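Side-chain contacts in oxetanocin-like protein (Pyrococcus furiosus, PDB 1XX7), which probably hydrolyses 2'-deoxyribonucleoside 5'-phosphates to deoxyribonucleosides and phosphate as a metal-dependent HD-domain enzyme: residues A39-R44 against K133-I138; M25-K30 against I137-E142. All coordinates share one frame; numbering follows the deposited sequence.

In the fold
Helix 123-145 serves both contacts, whose centres lie about 10 Å apart and which share I137 and I138. Contact 1 sits close to the middle of the chain and sets helix 38-58 against helix 123-145; contact 2, one turn further along, brings in the short helix 25-30, which precedes helix 38-58 in the chain. A salt bridge joins them directly, R44 NH1 of contact 1 to E142 OE2 of contact 2 at 2.9 Å, and W27 CH2 packs 3.2 Å from M136 O. Only contact 1 reaches the nickel ion, through H41; the nearest atom of the W27 side chain is about 10 Å from the metal. Both contacts also touch the second subunit.

Contact 1 of 2, residues A39-R44 against K133-I138; sequences ADHSYR and KLDMII. With NI (nickel (II) ion), chain G.
The carboxylate of D135 reaches between H41 and R44, giving one oxygen to each. ND1 of H41 donates to D135 OD2 at 2.4 Å, a distance so short that its exact value is doubtful, although the oxygen clearly lies at the ring edge, near its plane. Ring and carboxylate planes are turned 44° apart. At the far side of the same imidazole, NE2 binds the nickel ion at 2.2 Å, so D135 is a second-shell residue, and its bond probably limits rotation of the ring. H75, D76 and D132 complete the protein ligands.

The other oxygen, D135 OD1, forms a salt bridge with R44 NE at 2.8 Å, using the lone pair that points away from OD2. A bend at chi3 (65°) turns the guanidinium toward helix 123-145, where its plane stands 78° from the carboxylate. This is therefore no side-by-side, two-oxygen pairing: R44 NH2 makes a weak bond to the same OD1 at 3.1 Å and another weak one to the backbone D135 O, in the guanidinium plane. K20 of the second subunit adds a further salt bridge to OD1.

Against this dense polar centre, the I138 end is looser, with only van der Waals packing of CG2 at 3.8 Å from R44 NH2. It is nevertheless buried. A leucine in place of R44 would probably leave E142 OE2 without its salt-bridge partner and D135 OD1 without the arginine bonds, so that the carboxylate is less firmly held against H41.

The chemistry is consistent with second-shell positioning: the positive groups at OD1 probably hold D135 and offset charge on the buried carboxylate, and D135 in turn probably orients H41 so that NE2 faces the metal.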
loop_
_atom_site.group_PDB
_atom_site.type_symbol
_atom_site.label_atom_id
_atom_site.label_comp_id
_atom_site.label_asym_id
_atom_site.label_seq_id
_atom_site.Cartn_x
_atom_site.Cartn_y
_atom_site.Cartn_z
ATOM N N ALA A 39 13.922 8.176 5.246
ATOM C CA ALA A 39 14.781 7.335 6.047
ATOM C C ALA A 39 15.392 6.181 5.257
ATOM O O ALA A 39 16.545 5.850 5.471
ATOM C CB ALA A 39 14.033 6.813 7.200
ATOM N N ASP A 40 14.599 5.548 4.397
ATOM C CA ASP A 40 15.061 4.501 3.457
ATOM C C ASP A 40 16.259 5.042 2.641
ATOM O O ASP A 40 17.315 4.418 2.520
ATOM C CB ASP A 40 13.925 4.132 2.478
ATOM C CG ASP A 40 12.912 3.140 3.049
ATOM O OD1 ASP A 40 13.324 2.252 3.881
ATOM O OD2 ASP A 40 11.689 3.269 2.657
ATOM N N HIS A 41 16.019 6.211 2.059
ATOM C CA HIS A 41 16.967 6.930 1.277
ATOM C C HIS A 41 18.217 7.257 2.058
ATOM O O HIS A 41 19.312 6.981 1.589
ATOM C CB HIS A 41 16.323 8.246 0.816
ATOM C CG HIS A 41 17.295 9.232 0.319
ATOM N ND1 HIS A 41 18.117 8.981 -0.753
ATOM C CD2 HIS A 41 17.605 10.478 0.750
ATOM C CE1 HIS A 41 18.882 10.033 -0.980
ATOM N NE2 HIS A 41 18.582 10.958 -0.095
ATOM N N SER A 42 18.022 7.859 3.229
ATOM C CA SER A 42 19.097 8.301 4.101
ATOM C C SER A 42 19.947 7.190 4.674
ATOM O O SER A 42 21.170 7.384 4.876
ATOM C CB SER A 42 18.553 9.129 5.265
ATOM O OG SER A 42 17.981 10.316 4.811
ATOM N N TYR A 43 19.317 6.050 4.941
ATOM C CA TYR A 43 20.039 4.831 5.260
ATOM C C TYR A 43 21.065 4.444 4.194
ATOM O O TYR A 43 22.249 4.156 4.525
ATOM C CB TYR A 43 19.115 3.620 5.474
ATOM C CG TYR A 43 19.977 2.410 5.598
ATOM C CD1 TYR A 43 20.764 2.225 6.743
ATOM C CD2 TYR A 43 20.135 1.551 4.566
ATOM C CE1 TYR A 43 21.639 1.165 6.848
ATOM C CE2 TYR A 43 21.027 0.467 4.658
ATOM C CZ TYR A 43 21.767 0.302 5.819
ATOM O OH TYR A 43 22.661 -0.716 5.951
ATOM N N ARG A 44 20.627 4.342 2.932
ATOM C CA ARG A 44 21.560 3.898 1.868
ATOM C C ARG A 44 22.596 4.966 1.516
ATOM O O ARG A 44 23.724 4.632 1.099
ATOM C CB ARG A 44 20.874 3.371 0.610
ATOM C CG ARG A 44 21.813 2.479 -0.182
ATOM C CD ARG A 44 21.170 1.661 -1.244
ATOM N NE ARG A 44 20.620 2.500 -2.291
ATOM C CZ ARG A 44 20.036 2.051 -3.395
ATOM N NH1 ARG A 44 20.006 0.753 -3.665
ATOM N NH2 ARG A 44 19.536 2.915 -4.258
ATOM N N LYS A 133 23.279 11.456 -4.561
ATOM C CA LYS A 133 22.962 11.353 -5.971
ATOM C C LYS A 133 23.051 9.950 -6.480
ATOM O O LYS A 133 22.239 9.543 -7.301
ATOM C CB LYS A 133 23.868 12.301 -6.762
ATOM C CG LYS A 133 23.460 13.776 -6.523
ATOM C CD LYS A 133 24.544 14.753 -6.910
ATOM C CE LYS A 133 24.080 16.205 -6.714
ATOM N NZ LYS A 133 22.648 16.373 -7.172
ATOM N N LEU A 134 24.032 9.192 -6.001
ATOM C CA LEU A 134 24.145 7.771 -6.373
ATOM C C LEU A 134 22.987 6.915 -5.864
ATOM O O LEU A 134 22.517 6.060 -6.575
ATOM C CB LEU A 134 25.464 7.189 -5.906
ATOM C CG LEU A 134 26.691 7.768 -6.633
ATOM C CD1 LEU A 134 27.922 7.030 -6.164
ATOM C CD2 LEU A 134 26.565 7.701 -8.136
ATOM N N ASP A 135 22.552 7.136 -4.626
ATOM C CA ASP A 135 21.391 6.449 -4.115
ATOM C C ASP A 135 20.160 6.698 -5.042
ATOM O O ASP A 135 19.473 5.761 -5.415
ATOM C CB ASP A 135 21.053 6.916 -2.712
ATOM C CG ASP A 135 19.730 6.375 -2.242
ATOM O OD1 ASP A 135 19.610 5.138 -2.029
ATOM O OD2 ASP A 135 18.803 7.187 -2.120
ATOM N N MET A 136 19.939 7.958 -5.404
ATOM C CA MET A 136 18.835 8.387 -6.289
ATOM C C MET A 136 18.845 7.764 -7.673
ATOM O O MET A 136 17.831 7.323 -8.144
ATOM C CB MET A 136 18.802 9.906 -6.431
ATOM C CG MET A 136 17.491 10.388 -7.014
ATOM S SD MET A 136 17.321 12.200 -7.171
ATOM C CE MET A 136 18.381 12.340 -8.656
ATOM N N ILE A 137 20.010 7.725 -8.303
ATOM C CA ILE A 137 20.134 7.270 -9.649
ATOM C C ILE A 137 19.973 5.782 -9.680
ATOM O O ILE A 137 19.344 5.233 -10.600
ATOM C CB ILE A 137 21.534 7.624 -10.277
ATOM C CG1 ILE A 137 21.763 9.131 -10.312
ATOM C CG2 ILE A 137 21.629 7.092 -11.718
ATOM C CD1 ILE A 137 23.208 9.463 -10.607
ATOM N N ILE A 138 20.558 5.118 -8.697
ATOM C CA ILE A 138 20.443 3.677 -8.599
ATOM C C ILE A 138 19.008 3.280 -8.235
ATOM O O ILE A 138 18.511 2.298 -8.759
ATOM C CB ILE A 138 21.468 3.070 -7.610
ATOM C CG1 ILE A 138 22.896 3.254 -8.128
ATOM C CG2 ILE A 138 21.213 1.575 -7.429
ATOM C CD1 ILE A 138 24.025 3.003 -7.045
HETATM NI NI NI G . 19.260 13.026 0.414
#

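Contact 2 of 2, residues M25-K30 against I137-E142; sequences MGWLIK and IIQAYE
Apolar packing carries the contact between W27 and Q139 and A140 of helix 123-145. The six-membered part of the indole does the touching: W27 CZ2 lies 3.7 Å from Q139 CG, which stands 3.4 Å above the ring plane and is displaced toward the rim. Next to it, W27 CH2 meets A140 CB at 3.8 Å and also approaches the backbone, 3.7 Å from A140 N. With CG of W27 anti to its carbonyl carbon (chi1 -46°), the indole spans the 8.4 Å between W27 CA and A140 CA.

No hydrogen bond crosses between the segments; W27 NE1 donates to E36 OE2, and Q139 OE1 accepts from K20 NZ of the second subunit. The Q139 chain bends at chi2, its amide plane 73° from the indole.

Aromatic neighbours add to the packing: Y143 meets W27 edge-to-face, and the F154 ring is inclined to it by about 40°. Helix 25-30 thus docks by a single large aromatic side chain on the flank of helix 123-145, a helix-to-helix junction within the all-helical HD domain, near the metal site without touching its ligands.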
loop_
_atom_site.group_PDB
_atom_site.type_symbol
_atom_site.label_atom_id
_atom_site.label_comp_id
_atom_site.label_asym_id
_atom_site.label_seq_id
_atom_site.Cartn_x
_atom_site.Cartn_y
_atom_site.Cartn_z
ATOM N N MET A 25 9.281 12.392 -2.578
ATOM C CA MET A 25 8.156 12.926 -3.384
ATOM C C MET A 25 8.348 12.814 -4.888
ATOM O O MET A 25 7.390 12.565 -5.609
ATOM C CB MET A 25 7.832 14.386 -3.002
ATOM C CG MET A 25 7.052 14.517 -1.699
ATOM S SD MET A 25 5.313 13.883 -1.698
ATOM C CE MET A 25 4.831 14.216 -3.313
ATOM N N GLY A 26 9.576 12.974 -5.346
ATOM C CA GLY A 26 9.927 12.771 -6.752
ATOM C C GLY A 26 9.336 11.468 -7.304
ATOM O O GLY A 26 8.617 11.478 -8.300
ATOM N N TRP A 27 9.586 10.348 -6.620
ATOM C CA TRP A 27 9.025 9.049 -7.062
ATOM C C TRP A 27 7.481 9.107 -7.076
ATOM O O TRP A 27 6.838 8.688 -8.027
ATOM C CB TRP A 27 9.510 7.879 -6.179
ATOM C CG TRP A 27 11.006 7.877 -5.871
ATOM C CD1 TRP A 27 11.575 7.863 -4.639
ATOM C CD2 TRP A 27 12.106 7.902 -6.822
ATOM N NE1 TRP A 27 12.937 7.890 -4.748
ATOM C CE2 TRP A 27 13.299 7.887 -6.070
ATOM C CE3 TRP A 27 12.189 7.928 -8.233
ATOM C CZ2 TRP A 27 14.580 7.913 -6.668
ATOM C CZ3 TRP A 27 13.486 7.949 -8.844
ATOM C CH2 TRP A 27 14.653 7.963 -8.054
ATOM N N LEU A 28 6.919 9.650 -6.010
ATOM C CA LEU A 28 5.521 9.530 -5.738
ATOM C C LEU A 28 4.702 10.261 -6.788
ATOM O O LEU A 28 3.702 9.736 -7.316
ATOM C CB LEU A 28 5.266 10.048 -4.323
ATOM C CG LEU A 28 3.894 10.122 -3.686
ATOM C CD1 LEU A 28 3.979 10.286 -2.167
ATOM C CD2 LEU A 28 3.119 11.289 -4.312
ATOM N N ILE A 29 5.175 11.446 -7.120
ATOM C CA ILE A 29 4.580 12.266 -8.137
ATOM C C ILE A 29 4.721 11.673 -9.563
ATOM O O ILE A 29 3.861 11.893 -10.393
ATOM C CB ILE A 29 5.145 13.705 -8.055
ATOM C CG1 ILE A 29 4.697 14.336 -6.720
ATOM C CG2 ILE A 29 4.613 14.545 -9.212
ATOM C CD1 ILE A 29 5.351 15.583 -6.360
ATOM N N LYS A 30 5.817 10.965 -9.823
ATOM C CA LYS A 30 5.979 10.186 -11.000
ATOM C C LYS A 30 5.018 8.984 -11.134
ATOM O O LYS A 30 4.908 8.438 -12.200
ATOM C CB LYS A 30 7.406 9.669 -11.112
ATOM C CG LYS A 30 8.412 10.721 -11.443
ATOM C CD LYS A 30 8.312 11.082 -12.897
ATOM C CE LYS A 30 9.223 12.200 -13.274
ATOM N NZ LYS A 30 9.310 12.179 -14.792
ATOM N N ILE A 137 20.010 7.725 -8.303
ATOM C CA ILE A 137 20.134 7.270 -9.649
ATOM C C ILE A 137 19.973 5.782 -9.680
ATOM O O ILE A 137 19.344 5.233 -10.600
ATOM C CB ILE A 137 21.534 7.624 -10.277
ATOM C CG1 ILE A 137 21.763 9.131 -10.312
ATOM C CG2 ILE A 137 21.629 7.092 -11.718
ATOM C CD1 ILE A 137 23.208 9.463 -10.607
ATOM N N ILE A 138 20.558 5.118 -8.697
ATOM C CA ILE A 138 20.443 3.677 -8.599
ATOM C C ILE A 138 19.008 3.280 -8.235
ATOM O O ILE A 138 18.511 2.298 -8.759
ATOM C CB ILE A 138 21.468 3.070 -7.610
ATOM C CG1 ILE A 138 22.896 3.254 -8.128
ATOM C CG2 ILE A 138 21.213 1.575 -7.429
ATOM C CD1 ILE A 138 24.025 3.003 -7.045
ATOM N N GLN A 139 18.360 4.065 -7.372
ATOM C CA GLN A 139 16.956 3.864 -7.050
ATOM C C GLN A 139 16.065 4.005 -8.275
ATOM O O GLN A 139 15.120 3.247 -8.430
ATOM C CB GLN A 139 16.491 4.813 -5.938
ATOM C CG GLN A 139 15.067 4.486 -5.414
ATOM C CD GLN A 139 14.989 3.090 -4.853
ATOM O OE1 GLN A 139 15.675 2.772 -3.871
ATOM N NE2 GLN A 139 14.187 2.226 -5.492
ATOM N N ALA A 140 16.418 4.930 -9.170
ATOM C CA ALA A 140 15.687 5.136 -10.424
ATOM C C ALA A 140 15.772 3.914 -11.319
ATOM O O ALA A 140 14.737 3.441 -11.810
ATOM C CB ALA A 140 16.159 6.399 -11.148
ATOM N N TYR A 141 16.966 3.352 -11.439
ATOM C CA TYR A 141 17.172 2.076 -12.124
ATOM C C TYR A 141 16.352 0.916 -11.474
ATOM O O TYR A 141 15.698 0.141 -12.149
ATOM C CB TYR A 141 18.679 1.773 -12.156
ATOM C CG TYR A 141 19.010 0.333 -12.428
ATOM C CD1 TYR A 141 19.021 -0.170 -13.741
ATOM C CD2 TYR A 141 19.282 -0.530 -11.385
ATOM C CE1 TYR A 141 19.299 -1.491 -13.993
ATOM C CE2 TYR A 141 19.566 -1.883 -11.624
ATOM C CZ TYR A 141 19.579 -2.351 -12.924
ATOM O OH TYR A 141 19.853 -3.673 -13.152
ATOM N N GLU A 142 16.361 0.829 -10.147
ATOM C CA GLU A 142 15.566 -0.187 -9.445
ATOM C C GLU A 142 14.091 0.018 -9.712
ATOM O O GLU A 142 13.399 -0.948 -9.914
ATOM C CB GLU A 142 15.835 -0.155 -7.941
ATOM C CG GLU A 142 17.288 -0.560 -7.636
ATOM C CD GLU A 142 17.668 -0.363 -6.214
ATOM O OE1 GLU A 142 17.396 -1.233 -5.370
ATOM O OE2 GLU A 142 18.225 0.666 -5.922
#